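Local coordinates for methyltransferase domain-containing protein (Serratia marcescens, PDB 7CLU) that transfers a methyl group from S-adenosyl-L-methionine to a hydroxyl oxygen, acting as an O-methyltransferase in the prodigiosin synthetic pathway, at residues L242-M245 and L246-Y249; S292-M295 and L296-D300. One frame throughout, in Å; residues are numbered along the deposited sequence.

Interaction 1: residues L242-M245 and L246-Y249; sequences LGWM and LHDY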
ATOM      1  N   LEU A 242       6.317  30.082   5.856  1.00 23.73           N
ATOM      2  CA  LEU A 242       5.133  29.235   5.956  1.00 24.30           C
ATOM      3  C   LEU A 242       5.580  27.843   5.539  1.00 25.81           C
ATOM      4  O   LEU A 242       5.918  27.619   4.370  1.00 22.18           O
ATOM      5  CB  LEU A 242       3.999  29.763   5.080  1.00 21.36           C
ATOM      6  CG  LEU A 242       2.681  28.967   5.073  1.00 23.85           C
ATOM      7  CD1 LEU A 242       2.035  29.026   6.444  1.00 22.67           C
ATOM      8  CD2 LEU A 242       1.734  29.505   4.024  1.00 23.27           C
ATOM      9  N   GLY A 243       5.608  26.920   6.496  1.00 22.19           N
ATOM     10  CA  GLY A 243       6.186  25.613   6.246  1.00 26.84           C
ATOM     11  C   GLY A 243       5.224  24.558   5.729  1.00 24.27           C
ATOM     12  O   GLY A 243       4.437  24.019   6.502  1.00 27.83           O
ATOM     13  N   TRP A 244       5.262  24.289   4.420  1.00 24.29           N
ATOM     14  CA  TRP A 244       4.598  23.132   3.809  1.00 24.16           C
ATOM     15  C   TRP A 244       3.093  23.109   4.077  1.00 28.80           C
ATOM     16  O   TRP A 244       2.518  22.065   4.395  1.00 29.39           O
ATOM     17  CB  TRP A 244       5.265  21.832   4.273  1.00 25.18           C
ATOM     18  CG  TRP A 244       5.208  20.739   3.264  1.00 27.83           C
ATOM     19  CD1 TRP A 244       4.869  20.851   1.944  1.00 30.84           C
ATOM     20  CD2 TRP A 244       5.463  19.356   3.498  1.00 28.10           C
ATOM     21  NE1 TRP A 244       4.923  19.621   1.339  1.00 26.43           N
ATOM     22  CE2 TRP A 244       5.286  18.685   2.272  1.00 26.61           C
ATOM     23  CE3 TRP A 244       5.842  18.618   4.626  1.00 30.22           C
ATOM     24  CZ2 TRP A 244       5.454  17.304   2.147  1.00 32.55           C
ATOM     25  CZ3 TRP A 244       6.026  17.242   4.494  1.00 34.51           C
ATOM     26  CH2 TRP A 244       5.835  16.605   3.264  1.00 29.94           C
ATOM     27  N   MET A 245       2.443  24.267   3.920  1.00 24.75           N
ATOM     28  CA  MET A 245       1.010  24.402   4.168  1.00 28.13           C
ATOM     29  C   MET A 245       0.187  24.656   2.914  1.00 26.82           C
ATOM     30  O   MET A 245      -0.996  24.316   2.888  1.00 26.60           O
ATOM     31  CB  MET A 245       0.746  25.539   5.173  1.00 28.91           C
ATOM     32  CG  MET A 245      -0.757  25.763   5.510  1.00 35.30           C
ATOM     33  SD  MET A 245      -1.114  27.090   6.694  0.58 35.52           S
ATOM     34  CE  MET A 245      -0.095  26.535   8.057  1.00 38.88           C
ATOM     35  N   LEU A 246       0.776  25.247   1.876  1.00 26.02           N
ATOM     36  CA  LEU A 246      -0.020  25.669   0.734  1.00 20.07           C
ATOM     37  C   LEU A 246      -0.706  24.479   0.081  1.00 27.95           C
ATOM     38  O   LEU A 246      -1.893  24.549  -0.267  1.00 26.17           O
ATOM     39  CB  LEU A 246       0.861  26.401  -0.278  1.00 23.02           C
ATOM     40  CG  LEU A 246       1.506  27.704   0.224  1.00 23.85           C
ATOM     41  CD1 LEU A 246       2.465  28.300  -0.803  1.00 22.06           C
ATOM     42  CD2 LEU A 246       0.432  28.724   0.602  1.00 23.88           C
ATOM     43  N   HIS A 247       0.018  23.370  -0.077  1.00 24.93           N
ATOM     44  CA  HIS A 247      -0.542  22.210  -0.758  1.00 26.10           C
ATOM     45  C   HIS A 247      -1.682  21.557   0.008  1.00 25.96           C
ATOM     46  O   HIS A 247      -2.289  20.621  -0.517  1.00 27.98           O
ATOM     47  CB  HIS A 247       0.557  21.185  -1.033  1.00 27.02           C
ATOM     48  CG  HIS A 247       1.052  20.483   0.190  1.00 26.96           C
ATOM     49  ND1 HIS A 247       1.422  19.155   0.191  1.00 30.50           N
ATOM     50  CD2 HIS A 247       1.256  20.932   1.451  1.00 27.50           C
ATOM     51  CE1 HIS A 247       1.819  18.812   1.403  1.00 28.40           C
ATOM     52  NE2 HIS A 247       1.724  19.871   2.187  1.00 29.19           N
ATOM     53  N   ASP A 248      -1.981  22.001   1.224  1.00 26.10           N
ATOM     54  CA  ASP A 248      -3.140  21.493   1.940  1.00 27.33           C
ATOM     55  C   ASP A 248      -4.443  22.096   1.431  1.00 32.74           C
ATOM     56  O   ASP A 248      -5.512  21.585   1.776  1.00 30.24           O
ATOM     57  CB  ASP A 248      -3.000  21.777   3.444  1.00 28.61           C
ATOM     58  CG  ASP A 248      -1.771  21.123   4.047  1.00 35.51           C
ATOM     59  OD1 ASP A 248      -1.321  20.092   3.515  1.00 36.24           O
ATOM     60  OD2 ASP A 248      -1.254  21.642   5.053  1.00 38.87           O
ATOM     61  N   TYR A 249      -4.373  23.149   0.612  1.00 27.87           N
ATOM     62  CA  TYR A 249      -5.535  23.933   0.219  1.00 30.83           C
ATOM     63  C   TYR A 249      -5.636  24.047  -1.296  1.00 30.76           C
ATOM     64  O   TYR A 249      -4.650  23.925  -2.028  1.00 29.85           O
ATOM     65  CB  TYR A 249      -5.480  25.337   0.838  1.00 26.71           C
ATOM     66  CG  TYR A 249      -5.427  25.275   2.341  1.00 31.22           C
ATOM     67  CD1 TYR A 249      -6.576  25.019   3.086  1.00 34.59           C
ATOM     68  CD2 TYR A 249      -4.221  25.411   3.016  1.00 34.42           C
ATOM     69  CE1 TYR A 249      -6.525  24.931   4.464  1.00 35.89           C
ATOM     70  CE2 TYR A 249      -4.161  25.322   4.390  1.00 37.49           C
ATOM     71  CZ  TYR A 249      -5.314  25.077   5.108  1.00 39.20           C
ATOM     72  OH  TYR A 249      -5.254  24.987   6.477  1.00 47.83           O
TER
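The indole of W244 and the imidazole of H247 lie almost parallel in an offset stack, the planes 6° apart and the centroid of the five-membered indole ring 3.9 Å from that of the imidazole. Contact is made rim over rim: CE1 of H247 comes within 3.2 Å of NE1 of W244. Setting CG of H247 between its own backbone N and carbonyl carbon (chi1 71°) brings the ring back over the indole, where NE2 also makes a weak, bent 3.2 Å hydrogen bond to O of W244. The ND1 bond to E304 is the firmer of the two, and with the stack it limits the rotation of the ring. Such a histidine, just beyond a central strand of the Rossmann-like methyltransferase sheet, is the predicted proton acceptor; the flat indole offers it a broad face. E275 accepts hydrogen bonds from the backbone N of both L246 and H247, fixing the start of the turn. Toward the sheet, the apolar L242 and L246 suit their burial and meet through their CD2 methyls at 3.7 Å. While L242, L246 and H247 are buried, M245, D248 and Y249, like W244, are only partly covered. D248 N donates to O of M245 at 3.0 Å, closing the 3-10 turn, and CG of M245 lies at the edge of the Y249 ring, 3.6 Å from CE2.

Interaction 2: residues S292-M295 and L296-D300; sequences SLNM and LVSTD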
ATOM      1  N   SER A 292      -0.207  14.162  -3.871  1.00 22.44           N
ATOM      2  CA  SER A 292      -1.306  14.920  -4.461  1.00 23.32           C
ATOM      3  C   SER A 292      -2.611  14.140  -4.390  1.00 26.22           C
ATOM      4  O   SER A 292      -3.659  14.689  -4.014  1.00 22.09           O
ATOM      5  CB  SER A 292      -0.966  15.274  -5.908  1.00 25.05           C
ATOM      6  OG  SER A 292      -1.710  16.388  -6.356  1.00 22.60           O
ATOM      7  N   LEU A 293      -2.567  12.849  -4.755  1.00 22.05           N
ATOM      8  CA  LEU A 293      -3.755  12.008  -4.656  1.00 22.53           C
ATOM      9  C   LEU A 293      -4.210  11.865  -3.206  1.00 22.04           C
ATOM     10  O   LEU A 293      -5.415  11.800  -2.929  1.00 26.29           O
ATOM     11  CB  LEU A 293      -3.468  10.634  -5.265  1.00 23.45           C
ATOM     12  CG  LEU A 293      -3.411  10.526  -6.790  1.00 26.97           C
ATOM     13  CD1 LEU A 293      -3.122   9.074  -7.243  1.00 19.69           C
ATOM     14  CD2 LEU A 293      -4.732  11.017  -7.401  1.00 25.35           C
ATOM     15  N   ASN A 294      -3.258  11.794  -2.265  1.00 22.75           N
ATOM     16  CA  ASN A 294      -3.617  11.763  -0.851  1.00 22.54           C
ATOM     17  C   ASN A 294      -4.349  13.040  -0.449  1.00 24.19           C
ATOM     18  O   ASN A 294      -5.296  12.996   0.340  1.00 21.22           O
ATOM     19  CB  ASN A 294      -2.375  11.553   0.015  1.00 22.00           C
ATOM     20  CG  ASN A 294      -2.716  11.294   1.480  1.00 25.35           C
ATOM     21  OD1 ASN A 294      -3.249  10.249   1.814  1.00 26.28           O
ATOM     22  ND2 ASN A 294      -2.387  12.243   2.358  1.00 24.76           N
ATOM     23  N   MET A 295      -3.936  14.182  -0.996  1.00 21.70           N
ATOM     24  CA  MET A 295      -4.660  15.419  -0.722  1.00 23.67           C
ATOM     25  C   MET A 295      -6.065  15.369  -1.310  1.00 23.36           C
ATOM     26  O   MET A 295      -7.014  15.882  -0.708  1.00 26.88           O
ATOM     27  CB  MET A 295      -3.895  16.613  -1.286  1.00 23.80           C
ATOM     28  CG  MET A 295      -2.472  16.691  -0.851  1.00 28.95           C
ATOM     29  SD  MET A 295      -2.275  16.240   0.879  0.63 35.01           S
ATOM     30  CE  MET A 295      -2.981  17.666   1.611  1.00 24.78           C
ATOM     31  N   LEU A 296      -6.204  14.751  -2.488  1.00 20.89           N
ATOM     32  CA  LEU A 296      -7.499  14.644  -3.142  1.00 23.52           C
ATOM     33  C   LEU A 296      -8.491  13.875  -2.279  1.00 26.40           C
ATOM     34  O   LEU A 296      -9.631  14.318  -2.084  1.00 21.94           O
ATOM     35  CB  LEU A 296      -7.332  13.966  -4.505  1.00 28.54           C
ATOM     36  CG  LEU A 296      -8.595  13.470  -5.201  1.00 27.03           C
ATOM     37  CD1 LEU A 296      -9.469  14.673  -5.574  1.00 24.46           C
ATOM     38  CD2 LEU A 296      -8.233  12.657  -6.447  1.00 26.46           C
ATOM     39  N   VAL A 297      -8.077  12.711  -1.754  1.00 25.87           N
ATOM     40  CA  VAL A 297      -9.035  11.846  -1.075  1.00 26.23           C
ATOM     41  C   VAL A 297      -9.346  12.326   0.331  1.00 29.03           C
ATOM     42  O   VAL A 297     -10.404  11.968   0.876  1.00 29.86           O
ATOM     43  CB  VAL A 297      -8.559  10.383  -0.994  1.00 26.21           C
ATOM     44  CG1 VAL A 297      -8.384   9.787  -2.398  1.00 21.59           C
ATOM     45  CG2 VAL A 297      -7.290  10.273  -0.183  1.00 24.89           C
ATOM     46  N   SER A 298      -8.480  13.152   0.918  1.00 26.42           N
ATOM     47  CA  SER A 298      -8.537  13.446   2.345  1.00 26.46           C
ATOM     48  C   SER A 298      -8.874  14.888   2.688  1.00 29.91           C
ATOM     49  O   SER A 298      -9.390  15.129   3.777  1.00 28.46           O
ATOM     50  CB  SER A 298      -7.199  13.092   3.014  1.00 25.75           C
ATOM     51  OG  SER A 298      -6.147  13.964   2.602  1.00 28.60           O
ATOM     52  N   THR A 299      -8.563  15.851   1.829  1.00 29.17           N
ATOM     53  CA  THR A 299      -8.770  17.261   2.138  1.00 31.86           C
ATOM     54  C   THR A 299      -9.837  17.828   1.210  1.00 30.23           C
ATOM     55  O   THR A 299     -10.354  17.145   0.323  1.00 33.70           O
ATOM     56  CB  THR A 299      -7.471  18.061   2.015  1.00 30.04           C
ATOM     57  OG1 THR A 299      -7.190  18.310   0.632  1.00 29.05           O
ATOM     58  CG2 THR A 299      -6.298  17.303   2.657  1.00 32.58           C
ATOM     59  N   ASP A 300     -10.161  19.102   1.401  1.00 31.52           N
ATOM     60  CA  ASP A 300     -11.258  19.635   0.608  1.00 35.73           C
ATOM     61  C   ASP A 300     -10.818  20.085  -0.780  1.00 36.98           C
ATOM     62  O   ASP A 300     -11.647  20.097  -1.697  1.00 41.09           O
ATOM     63  CB  ASP A 300     -11.955  20.763   1.368  1.00 34.60           C
ATOM     64  CG  ASP A 300     -12.895  20.228   2.429  1.00 36.63           C
ATOM     65  OD1 ASP A 300     -12.939  18.991   2.594  1.00 37.48           O
ATOM     66  OD2 ASP A 300     -13.585  21.019   3.102  1.00 38.28           O
TER
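S298 and T299 turn their hydroxyls back onto carbonyls of the last turn of helix 286-298. In both, the oxygen sits between the residue's own backbone N and carbonyl carbon (chi1 69° for S298 and 78° for T299), a conformation that brings it to a carbonyl four residues earlier. OG of S298 donates to O of N294 at 2.6 Å, where the backbone N of S298 supplies a weak bond as well. OG1 of T299, which also accepts from the backbone N of G302, reaches O of M295 at 2.8 Å, and T299 N binds the same oxygen at 3.0 Å from the opposite face of the carbonyl plane. Small hydroxyl residues suit a buried helix end, since they add donors where the regular backbone pattern is running out; T299 is the first residue to leave helical geometry. M295 bends at chi2 and again at chi3 (-72°), curling its chain so that CE meets CG2 of T299 at 3.5 Å, a tight methyl contact. L293 and L296 point the same way, with L293 CD2 4.0 Å from L296 CD2. The branched V297 lays CG2 3.4 Å from O of N294. L296 and V297 pack on helix 110-116, N294 and S298 on helix 93-107, where W107 bonds to OD1 of N294, and S292, L293, N294 and L296 lie against the second subunit, whose Q56 is bonded to OG of S292.

Interaction 1 ends the central strand 239-243 and interaction 2 ends helix 286-298; their centres are about 13 Å apart, yet they touch directly. CE of M295, curled at the helix end, packs 3.5 Å from OD1 of D248 and 3.7 Å from O of H247. The end of M295 thus packs against the turn that carries the predicted proton acceptor, and E304, the partner of the imidazole, has its backbone N bonded to OG of S292. On the cofactor side, W244 lies about 4 Å from R331 and M245 about 4 Å from V227 between nearest side-chain atoms; R331 and V227 both bind S-adenosyl-L-homocysteine, which is not bound to this chain in the model.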